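Long-range contacts in aminotransferase class I and II (Streptococcus suis 89/1591, PDB 3OP7), which probably transfers amino groups between amino acids and keto acids, using pyridoxal 5'-phosphate held as a Schiff base on a lysine: residues 27-32 / 275-280; 35-40 / 271-276; 227-232 / 260-265. One frame throughout, in Å; residues are numbered along the deposited sequence.

Contact 1: 27-32 / 275-280. With SO4 (sulfate ion), chain C; EDO (1,2-ethanediol), chain I.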
loop_
_atom_site.group_PDB
_atom_site.type_symbol
_atom_site.label_atom_id
_atom_site.label_comp_id
_atom_site.label_asym_id
_atom_site.label_seq_id
_atom_site.Cartn_x
_atom_site.Cartn_y
_atom_site.Cartn_z
ATOM N N VAL A 27 0.744 -19.326 5.486
ATOM C CA VAL A 27 2.170 -19.661 5.491
ATOM C C VAL A 27 2.989 -18.679 6.352
ATOM O O VAL A 27 4.184 -18.451 6.113
ATOM C CB VAL A 27 2.728 -19.728 4.050
ATOM C CG1 VAL A 27 2.269 -21.026 3.363
ATOM C CG2 VAL A 27 2.336 -18.465 3.248
ATOM N N SER A 28 2.349 -18.178 7.412
ATOM C CA SER A 28 3.044 -17.388 8.395
ATOM C C SER A 28 3.334 -18.243 9.642
ATOM O O SER A 28 3.114 -19.471 9.650
ATOM C CB SER A 28 2.227 -16.129 8.739
ATOM O OG SER A 28 3.115 -15.162 9.271
ATOM N N ILE A 29 3.896 -17.612 10.662
ATOM C CA ILE A 29 4.184 -18.309 11.945
ATOM C C ILE A 29 3.255 -17.654 12.965
ATOM O O ILE A 29 3.247 -16.403 13.013
ATOM C CB ILE A 29 5.640 -18.114 12.376
ATOM C CG1 ILE A 29 6.619 -18.672 11.305
ATOM C CG2 ILE A 29 5.850 -18.784 13.787
ATOM C CD1 ILE A 29 8.151 -18.367 11.547
ATOM N N SER A 30 2.497 -18.438 13.727
ATOM C CA SER A 30 1.531 -17.982 14.752
ATOM C C SER A 30 1.805 -16.560 15.211
ATOM O O SER A 30 2.812 -16.277 15.847
ATOM C CB SER A 30 1.547 -18.876 15.975
ATOM O OG SER A 30 1.192 -20.207 15.611
ATOM N N SER A 31 0.883 -15.660 14.881
ATOM C CA SER A 31 1.061 -14.233 15.124
ATOM C C SER A 31 1.177 -13.871 16.604
ATOM O O SER A 31 0.650 -14.573 17.487
ATOM C CB SER A 31 -0.138 -13.487 14.542
ATOM O OG SER A 31 -1.299 -13.767 15.308
ATOM N N LEU A 32 1.853 -12.777 16.860
ATOM C CA LEU A 32 1.993 -12.200 18.199
ATOM C C LEU A 32 0.840 -11.290 18.502
ATOM O O LEU A 32 0.325 -10.591 17.607
ATOM C CB LEU A 32 3.301 -11.400 18.273
ATOM C CG LEU A 32 4.594 -12.236 18.406
ATOM C CD1 LEU A 32 5.835 -11.330 18.044
ATOM C CD2 LEU A 32 4.682 -12.803 19.786
ATOM N N GLU A 275 13.909 -16.649 18.512
ATOM C CA GLU A 275 14.005 -17.797 19.410
ATOM C C GLU A 275 12.639 -18.442 19.634
ATOM O O GLU A 275 12.519 -19.669 19.586
ATOM C CB GLU A 275 14.708 -17.373 20.687
ATOM C CG GLU A 275 16.232 -17.573 20.585
ATOM C CD GLU A 275 16.617 -19.062 20.523
ATOM O OE1 GLU A 275 16.251 -19.821 21.450
ATOM O OE2 GLU A 275 17.264 -19.486 19.535
ATOM N N ARG A 276 11.609 -17.607 19.826
ATOM C CA ARG A 276 10.221 -18.057 19.903
ATOM C C ARG A 276 9.859 -18.843 18.644
ATOM O O ARG A 276 9.314 -19.929 18.733
ATOM C CB ARG A 276 9.267 -16.879 20.034
ATOM C CG ARG A 276 7.768 -17.226 20.023
ATOM C CD ARG A 276 6.973 -16.012 19.666
ATOM N NE ARG A 276 5.513 -16.201 19.663
ATOM C CZ ARG A 276 4.755 -16.269 18.570
ATOM N NH1 ARG A 276 5.291 -16.231 17.359
ATOM N NH2 ARG A 276 3.436 -16.369 18.701
ATOM N N ASN A 277 10.133 -18.251 17.490
ATOM C CA ASN A 277 9.719 -18.813 16.223
ATOM C C ASN A 277 10.488 -20.034 15.785
ATOM O O ASN A 277 9.907 -20.899 15.118
ATOM C CB ASN A 277 9.641 -17.710 15.158
ATOM C CG ASN A 277 8.462 -16.849 15.392
ATOM O OD1 ASN A 277 7.744 -17.111 16.345
ATOM N ND2 ASN A 277 8.217 -15.828 14.538
ATOM N N ARG A 278 11.757 -20.134 16.192
ATOM C CA ARG A 278 12.539 -21.370 15.982
ATOM C C ARG A 278 11.869 -22.585 16.627
ATOM O O ARG A 278 11.771 -23.646 16.018
ATOM C CB ARG A 278 13.984 -21.251 16.502
ATOM C CG ARG A 278 14.767 -22.602 16.419
ATOM C CD ARG A 278 16.275 -22.478 16.726
ATOM N NE ARG A 278 16.954 -21.633 15.751
ATOM C CZ ARG A 278 17.302 -22.023 14.518
ATOM N NH1 ARG A 278 17.069 -23.273 14.095
ATOM N NH2 ARG A 278 17.911 -21.176 13.707
ATOM N N HIS A 279 11.417 -22.446 17.867
ATOM C CA HIS A 279 10.732 -23.535 18.542
ATOM C C HIS A 279 9.463 -23.978 17.803
ATOM O O HIS A 279 9.206 -25.172 17.627
ATOM C CB HIS A 279 10.381 -23.147 19.990
ATOM C CG HIS A 279 11.569 -23.002 20.895
ATOM N ND1 HIS A 279 12.408 -24.056 21.207
ATOM C CD2 HIS A 279 12.025 -21.936 21.602
ATOM C CE1 HIS A 279 13.342 -23.638 22.047
ATOM N NE2 HIS A 279 13.124 -22.360 22.312
ATOM N N ILE A 280 8.667 -23.025 17.364
ATOM C CA ILE A 280 7.442 -23.359 16.660
ATOM C C ILE A 280 7.739 -24.055 15.341
ATOM O O ILE A 280 7.215 -25.136 15.067
ATOM C CB ILE A 280 6.645 -22.083 16.319
ATOM C CG1 ILE A 280 6.164 -21.413 17.616
ATOM C CG2 ILE A 280 5.482 -22.435 15.359
ATOM C CD1 ILE A 280 5.724 -19.960 17.440
HETATM S S SO4 C . -2.565 -16.695 13.712
HETATM O O1 SO4 C . -2.401 -17.690 14.753
HETATM O O2 SO4 C . -1.319 -16.406 12.986
HETATM O O3 SO4 C . -3.613 -16.881 12.754
HETATM O O4 SO4 C . -2.995 -15.593 14.523
HETATM C C1 EDO I . 17.919 -17.886 14.790
HETATM O O1 EDO I . 19.141 -17.694 14.082
HETATM C C2 EDO I . 18.233 -18.219 16.243
HETATM O O2 EDO I . 17.032 -18.561 16.945
#

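Contact 2: 35-40 / 271-276. With EDO (1,2-ethanediol), chain I.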
loop_
_atom_site.group_PDB
_atom_site.type_symbol
_atom_site.label_atom_id
_atom_site.label_comp_id
_atom_site.label_asym_id
_atom_site.label_seq_id
_atom_site.Cartn_x
_atom_site.Cartn_y
_atom_site.Cartn_z
ATOM N N GLU A 35 0.517 -7.857 23.802
ATOM C CA GLU A 35 0.799 -8.417 25.130
ATOM C C GLU A 35 2.008 -9.362 25.102
ATOM O O GLU A 35 2.900 -9.246 25.927
ATOM C CB GLU A 35 -0.422 -9.203 25.627
ATOM C CG GLU A 35 -0.185 -10.089 26.859
ATOM C CD GLU A 35 -0.732 -9.526 28.136
ATOM O OE1 GLU A 35 -1.764 -8.804 28.103
ATOM O OE2 GLU A 35 -0.130 -9.850 29.192
ATOM N N GLU A 36 2.007 -10.295 24.161
ATOM C CA GLU A 36 3.105 -11.248 24.028
ATOM C C GLU A 36 4.391 -10.540 23.607
ATOM O O GLU A 36 5.480 -10.895 24.067
ATOM C CB GLU A 36 2.773 -12.406 23.048
ATOM C CG GLU A 36 3.729 -13.607 23.207
ATOM C CD GLU A 36 3.547 -14.780 22.243
ATOM O OE1 GLU A 36 2.556 -14.834 21.480
ATOM O OE2 GLU A 36 4.441 -15.668 22.268
ATOM N N LEU A 37 4.283 -9.553 22.712
ATOM C CA LEU A 37 5.473 -8.790 22.328
ATOM C C LEU A 37 6.071 -8.002 23.494
ATOM O O LEU A 37 7.298 -8.003 23.680
ATOM C CB LEU A 37 5.190 -7.833 21.186
ATOM C CG LEU A 37 6.349 -6.989 20.662
ATOM C CD1 LEU A 37 7.552 -7.852 20.175
ATOM C CD2 LEU A 37 5.854 -5.997 19.551
ATOM N N PHE A 38 5.224 -7.397 24.322
ATOM C CA PHE A 38 5.722 -6.718 25.507
ATOM C C PHE A 38 6.439 -7.710 26.418
ATOM O O PHE A 38 7.512 -7.414 26.946
ATOM C CB PHE A 38 4.582 -6.065 26.278
ATOM C CG PHE A 38 3.942 -4.872 25.583
ATOM C CD1 PHE A 38 4.691 -3.996 24.832
ATOM C CD2 PHE A 38 2.602 -4.593 25.780
ATOM C CE1 PHE A 38 4.103 -2.887 24.258
ATOM C CE2 PHE A 38 2.013 -3.484 25.199
ATOM C CZ PHE A 38 2.767 -2.628 24.444
ATOM N N ALA A 39 5.842 -8.889 26.598
ATOM C CA ALA A 39 6.406 -9.900 27.491
ATOM C C ALA A 39 7.766 -10.400 27.025
ATOM O O ALA A 39 8.706 -10.470 27.813
ATOM C CB ALA A 39 5.431 -11.090 27.687
ATOM N N LEU A 40 7.893 -10.756 25.752
ATOM C CA LEU A 40 9.164 -11.283 25.292
ATOM C C LEU A 40 10.249 -10.185 25.209
ATOM O O LEU A 40 11.442 -10.475 25.318
ATOM C CB LEU A 40 9.003 -12.099 24.000
ATOM C CG LEU A 40 8.580 -11.384 22.749
ATOM C CD1 LEU A 40 9.802 -10.612 22.236
ATOM C CD2 LEU A 40 8.036 -12.365 21.667
ATOM N N GLN A 271 15.986 -10.929 18.121
ATOM C CA GLN A 271 16.535 -12.217 18.499
ATOM C C GLN A 271 15.590 -13.013 19.406
ATOM O O GLN A 271 15.524 -14.255 19.328
ATOM C CB GLN A 271 17.935 -12.011 19.102
ATOM C CG GLN A 271 18.932 -11.586 18.001
ATOM C CD GLN A 271 20.204 -10.912 18.502
ATOM O OE1 GLN A 271 20.156 -9.912 19.208
ATOM N NE2 GLN A 271 21.341 -11.436 18.091
ATOM N N GLU A 272 14.856 -12.313 20.265
ATOM C CA GLU A 272 13.852 -12.975 21.092
ATOM C C GLU A 272 12.677 -13.533 20.275
ATOM O O GLU A 272 12.155 -14.630 20.577
ATOM C CB GLU A 272 13.357 -12.068 22.216
ATOM C CG GLU A 272 14.479 -11.734 23.214
ATOM C CD GLU A 272 15.031 -10.336 22.978
ATOM O OE1 GLU A 272 15.578 -10.041 21.877
ATOM O OE2 GLU A 272 14.886 -9.521 23.913
ATOM N N ILE A 273 12.273 -12.803 19.243
ATOM C CA ILE A 273 11.238 -13.285 18.347
ATOM C C ILE A 273 11.755 -14.508 17.576
ATOM O O ILE A 273 11.050 -15.527 17.438
ATOM C CB ILE A 273 10.699 -12.149 17.443
ATOM C CG1 ILE A 273 10.060 -11.057 18.304
ATOM C CG2 ILE A 273 9.695 -12.701 16.420
ATOM C CD1 ILE A 273 9.766 -9.839 17.478
ATOM N N LEU A 274 12.995 -14.449 17.103
ATOM C CA LEU A 274 13.567 -15.570 16.377
ATOM C C LEU A 274 13.592 -16.821 17.238
ATOM O O LEU A 274 13.333 -17.933 16.763
ATOM C CB LEU A 274 14.976 -15.248 15.881
ATOM C CG LEU A 274 15.046 -14.204 14.752
ATOM C CD1 LEU A 274 16.498 -13.930 14.368
ATOM C CD2 LEU A 274 14.247 -14.570 13.503
ATOM N N GLU A 275 13.909 -16.649 18.512
ATOM C CA GLU A 275 14.005 -17.797 19.410
ATOM C C GLU A 275 12.639 -18.442 19.634
ATOM O O GLU A 275 12.519 -19.669 19.586
ATOM C CB GLU A 275 14.708 -17.373 20.687
ATOM C CG GLU A 275 16.232 -17.573 20.585
ATOM C CD GLU A 275 16.617 -19.062 20.523
ATOM O OE1 GLU A 275 16.251 -19.821 21.450
ATOM O OE2 GLU A 275 17.264 -19.486 19.535
ATOM N N ARG A 276 11.609 -17.607 19.826
ATOM C CA ARG A 276 10.221 -18.057 19.903
ATOM C C ARG A 276 9.859 -18.843 18.644
ATOM O O ARG A 276 9.314 -19.929 18.733
ATOM C CB ARG A 276 9.267 -16.879 20.034
ATOM C CG ARG A 276 7.768 -17.226 20.023
ATOM C CD ARG A 276 6.973 -16.012 19.666
ATOM N NE ARG A 276 5.513 -16.201 19.663
ATOM C CZ ARG A 276 4.755 -16.269 18.570
ATOM N NH1 ARG A 276 5.291 -16.231 17.359
ATOM N NH2 ARG A 276 3.436 -16.369 18.701
HETATM C C1 EDO I . 17.919 -17.886 14.790
HETATM O O1 EDO I . 19.141 -17.694 14.082
HETATM C C2 EDO I . 18.233 -18.219 16.243
HETATM O O2 EDO I . 17.032 -18.561 16.945
#

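Contact 3: 227-232 / 260-265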
loop_
_atom_site.group_PDB
_atom_site.type_symbol
_atom_site.label_atom_id
_atom_site.label_comp_id
_atom_site.label_asym_id
_atom_site.label_seq_id
_atom_site.Cartn_x
_atom_site.Cartn_y
_atom_site.Cartn_z
ATOM N N PRO A 227 2.247 -9.738 10.940
ATOM C CA PRO A 227 1.648 -9.262 9.687
ATOM C C PRO A 227 0.707 -8.038 9.860
ATOM O O PRO A 227 0.578 -7.183 8.950
ATOM C CB PRO A 227 0.884 -10.493 9.146
ATOM C CG PRO A 227 0.953 -11.508 10.167
ATOM C CD PRO A 227 1.969 -11.166 11.201
ATOM N N GLY A 228 0.052 -7.972 11.013
ATOM C CA GLY A 228 -1.017 -6.969 11.276
ATOM C C GLY A 228 -0.586 -5.526 11.454
ATOM O O GLY A 228 -1.425 -4.668 11.547
ATOM N N ILE A 229 0.704 -5.274 11.510
ATOM C CA ILE A 229 1.212 -3.900 11.463
ATOM C C ILE A 229 1.572 -3.439 10.033
ATOM O O ILE A 229 1.821 -2.247 9.802
ATOM C CB ILE A 229 2.393 -3.662 12.430
ATOM C CG1 ILE A 229 3.635 -4.494 12.044
ATOM C CG2 ILE A 229 1.934 -3.923 13.882
ATOM C CD1 ILE A 229 4.879 -4.282 12.958
ATOM N N ARG A 230 1.606 -4.354 9.057
ATOM C CA ARG A 230 1.882 -4.030 7.674
ATOM C C ARG A 230 3.219 -3.204 7.552
ATOM O O ARG A 230 3.225 -2.062 7.079
ATOM C CB ARG A 230 0.694 -3.306 6.993
ATOM C CG ARG A 230 -0.675 -3.862 7.220
ATOM C CD ARG A 230 -0.880 -5.313 6.840
ATOM N NE ARG A 230 -0.483 -5.604 5.483
ATOM C CZ ARG A 230 0.502 -6.407 5.116
ATOM N NH1 ARG A 230 1.167 -7.118 6.006
ATOM N NH2 ARG A 230 0.758 -6.570 3.823
ATOM N N ILE A 231 4.313 -3.791 8.007
ATOM C CA ILE A 231 5.641 -3.170 7.947
ATOM C C ILE A 231 6.631 -4.097 7.258
ATOM O O ILE A 231 6.917 -5.180 7.724
ATOM C CB ILE A 231 6.207 -2.794 9.333
ATOM C CG1 ILE A 231 5.333 -1.754 10.038
ATOM C CG2 ILE A 231 7.686 -2.360 9.258
ATOM C CD1 ILE A 231 5.464 -0.330 9.450
ATOM N N GLY A 232 7.170 -3.569 6.171
ATOM C CA GLY A 232 8.260 -4.141 5.447
ATOM C C GLY A 232 9.315 -3.114 5.100
ATOM O O GLY A 232 9.259 -1.957 5.584
ATOM N N ASP A 260 4.962 1.590 12.677
ATOM C CA ASP A 260 6.376 1.849 12.829
ATOM C C ASP A 260 6.849 1.750 14.298
ATOM O O ASP A 260 7.942 1.272 14.568
ATOM C CB ASP A 260 6.749 3.199 12.203
ATOM C CG ASP A 260 8.151 3.654 12.601
ATOM O OD1 ASP A 260 9.127 3.313 11.921
ATOM O OD2 ASP A 260 8.225 4.386 13.605
ATOM N N LEU A 261 6.051 2.247 15.251
ATOM C CA LEU A 261 6.388 2.163 16.689
ATOM C C LEU A 261 6.539 0.707 17.120
ATOM O O LEU A 261 7.513 0.348 17.806
ATOM C CB LEU A 261 5.301 2.826 17.526
ATOM C CG LEU A 261 5.540 3.976 18.493
ATOM C CD1 LEU A 261 4.685 3.726 19.719
ATOM C CD2 LEU A 261 7.032 4.279 18.865
ATOM N N VAL A 262 5.579 -0.132 16.732
ATOM C CA VAL A 262 5.659 -1.566 17.044
ATOM C C VAL A 262 6.857 -2.172 16.331
ATOM O O VAL A 262 7.581 -2.980 16.926
ATOM C CB VAL A 262 4.367 -2.341 16.683
ATOM C CG1 VAL A 262 4.536 -3.853 16.916
ATOM C CG2 VAL A 262 3.165 -1.761 17.475
ATOM N N ALA A 263 7.109 -1.745 15.094
ATOM C CA ALA A 263 8.252 -2.312 14.343
ATOM C C ALA A 263 9.568 -1.993 15.071
ATOM O O ALA A 263 10.431 -2.829 15.122
ATOM C CB ALA A 263 8.293 -1.762 12.898
ATOM N N GLN A 264 9.698 -0.766 15.601
ATOM C CA GLN A 264 10.915 -0.361 16.318
ATOM C C GLN A 264 11.145 -1.348 17.498
ATOM O O GLN A 264 12.248 -1.825 17.743
ATOM C CB GLN A 264 10.773 1.046 16.887
ATOM C CG GLN A 264 10.807 2.191 15.870
ATOM C CD GLN A 264 10.665 3.549 16.526
ATOM O OE1 GLN A 264 11.370 3.873 17.492
ATOM N NE2 GLN A 264 9.738 4.328 16.039
ATOM N N LEU A 265 10.083 -1.553 18.272
ATOM C CA LEU A 265 10.124 -2.484 19.417
ATOM C C LEU A 265 10.471 -3.919 18.998
ATOM O O LEU A 265 11.350 -4.564 19.619
ATOM C CB LEU A 265 8.789 -2.433 20.156
ATOM C CG LEU A 265 8.641 -3.319 21.395
ATOM C CD1 LEU A 265 9.720 -3.004 22.456
ATOM C CD2 LEU A 265 7.233 -3.103 21.970
#

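Contact 1: 27-32 / 275-280
The guanidinium of Arg276 meets end-on a single backbone oxygen, Ser30 O, to which both NH1 and NH2 donate. Ser30 O lies 2.9 Å from Arg276 NH1 and likewise 2.9 Å from Arg276 NH2, almost exactly in the guanidinium plane. NH1 comes nearly straight down the carbonyl, whereas NH2 stands above the carbonyl plane. An arginine suits this place because one flat group can satisfy several acceptors: Arg276 NH1 also reaches Asn277 OD1 at 2.8 Å, on a lone pair in the amide plane, and Arg276 NE pairs with Glu36. With CG anti to the backbone N (chi1 176°) and the chain extended as far as NE, the group spans the gap from the helix to the loop. Its two faces are lined by hydrocarbon, Leu32 CD2 at 3.5 Å from Arg276 NE and Ile280 CD1 opposite. Helix 270-294 is thus joined to the N-terminal segment between strand 22-23 and helix 34-41, within a fold type I aminotransferase. Beside the arginine, Ile29 CG2 rests on the Asn277 amide, 3.6 Å from Asn277 OD1, and reaches Ile280 CD1. Asn277 ND2 donates to Thr223 O and Ser225 OG, and Ser30 OG is bonded to Ala351 O. Ser31 N, and Ser31 OG in the conformer described, bind a sulfate probably from the crystallisation liquor, which Asn58 of the second subunit also holds.

Contact 2: 35-40 / 271-276
Glu36, in the conformer described, and Arg276 form the polar part of this helix-helix contact, a salt bridge in which the guanidinium is used side-on, one nitrogen to each carboxylate oxygen. Arg276 NE lies 2.9 Å from Glu36 OE2, with the oxygen near the guanidinium plane. The second bond is longer, 3.3 Å from Arg276 NH2 to Glu36 OE1, and comes from the syn side. The pairing is not coplanar: the two flat groups are turned 63° apart, and NE meets OE2 from above the carboxylate plane. Glu36 is long enough to reach across because its chain is extended beyond CG, which is anti to the backbone N (chi1 -163°). Since the same arginine also binds Ser30 O, the glutamate probably balances its charge while fixing the rotation of the guanidinium.

The apolar part is made by Leu40, Leu37 and Ile273, branched residues whose methyl ends meet between the two helices. Leu40 CD1 sits 3.8 Å from Glu272 CB and 4.0 Å from Ile273 CG1, so the aliphatic root of a charged residue joins the packing. Deeper in, Leu37 CD1 meets Ile273 CD1 at 4.0 Å. Ile273 continues onto Ala266 of helix 257-268.

The helical segments cross at 111° with their axes 10.6 Å apart, a steeply crossed helix pair with leucine and isoleucine methyls on the buried side and an ion pair at the partly exposed one, where N-terminal helix 34-41 lies against the start of the long helix 270-294.

Contact 3: 227-232 / 260-265
Ile231 and Ile229 pack their branched side chains on helix 257-268 at residues 260-265, with no hydrogen bond across the contact. Ile231 CG2 approaches Ala263 CB to 3.7 Å, while the other branch of Ile231 sends CD1 to the helix backbone, 3.8 Å from Asp260 N. Alanine suits this position because its single methyl lets the loop lie close to the helix. Two residues earlier in the loop, Ile229 lies at a slant across Val262: Ile229 CG2 and Ile229 CD1 each lie 4.0 Å from Val262 CG1. Ile229 CG1 sits between the backbone N and the carbonyl carbon (chi1 65°), which carries CD1 on to the backbone of Ala263. Phe68 of helix 66-73 covers Ile231, Asp260 and Ala263.

The next shell is polar. On the helix, Asp260 OD2 accepts from Gln264 NE2 at 2.9 Å, one turn on, and Asp260 OD1 is bonded to Ser65 and Gln86. On the loop, Pro227 O takes two donors, Arg230 N at 3.0 Å and Arg230 NH1 at 3.0 Å. The first closes the short 3-10 turn; the second, nearly straight at 172°, lies in the plane of both the carbonyl and the guanidinium. Together they probably hold the turn that presents Ile229 and fix how the arginine is turned.

Further out, the second subunit offers the carbonyls of Met252 and Cys254 to Arg230. Arg230 NH1 also binds phosphate oxygen OP3 of the pyridoxal-phosphate lysine at position 222, so the loop backed by this helix is part of the phosphate-binding cup of a fold type I aminotransferase.

From the N terminus, the loop after strand 22-23 comes first: it makes contact 1 with helix 270-294, closing a loop of some 240 residues. Helix 34-41 follows at once and returns to the same helix in contact 2, which starts later in the chain but ends on the same stretch, sharing Arg276. Contact 3 is far more local, nested inside both, joining the loop before strand 232-235 of the large sheet to helix 257-268. Leu32 packs on Leu40 and Ile273 between contacts 1 and 2, and Leu37 bridges contacts 2 and 3 through Val262 and Leu265. Together they tie the N-terminal region, two successive helices and the loop that reaches the cofactor phosphate.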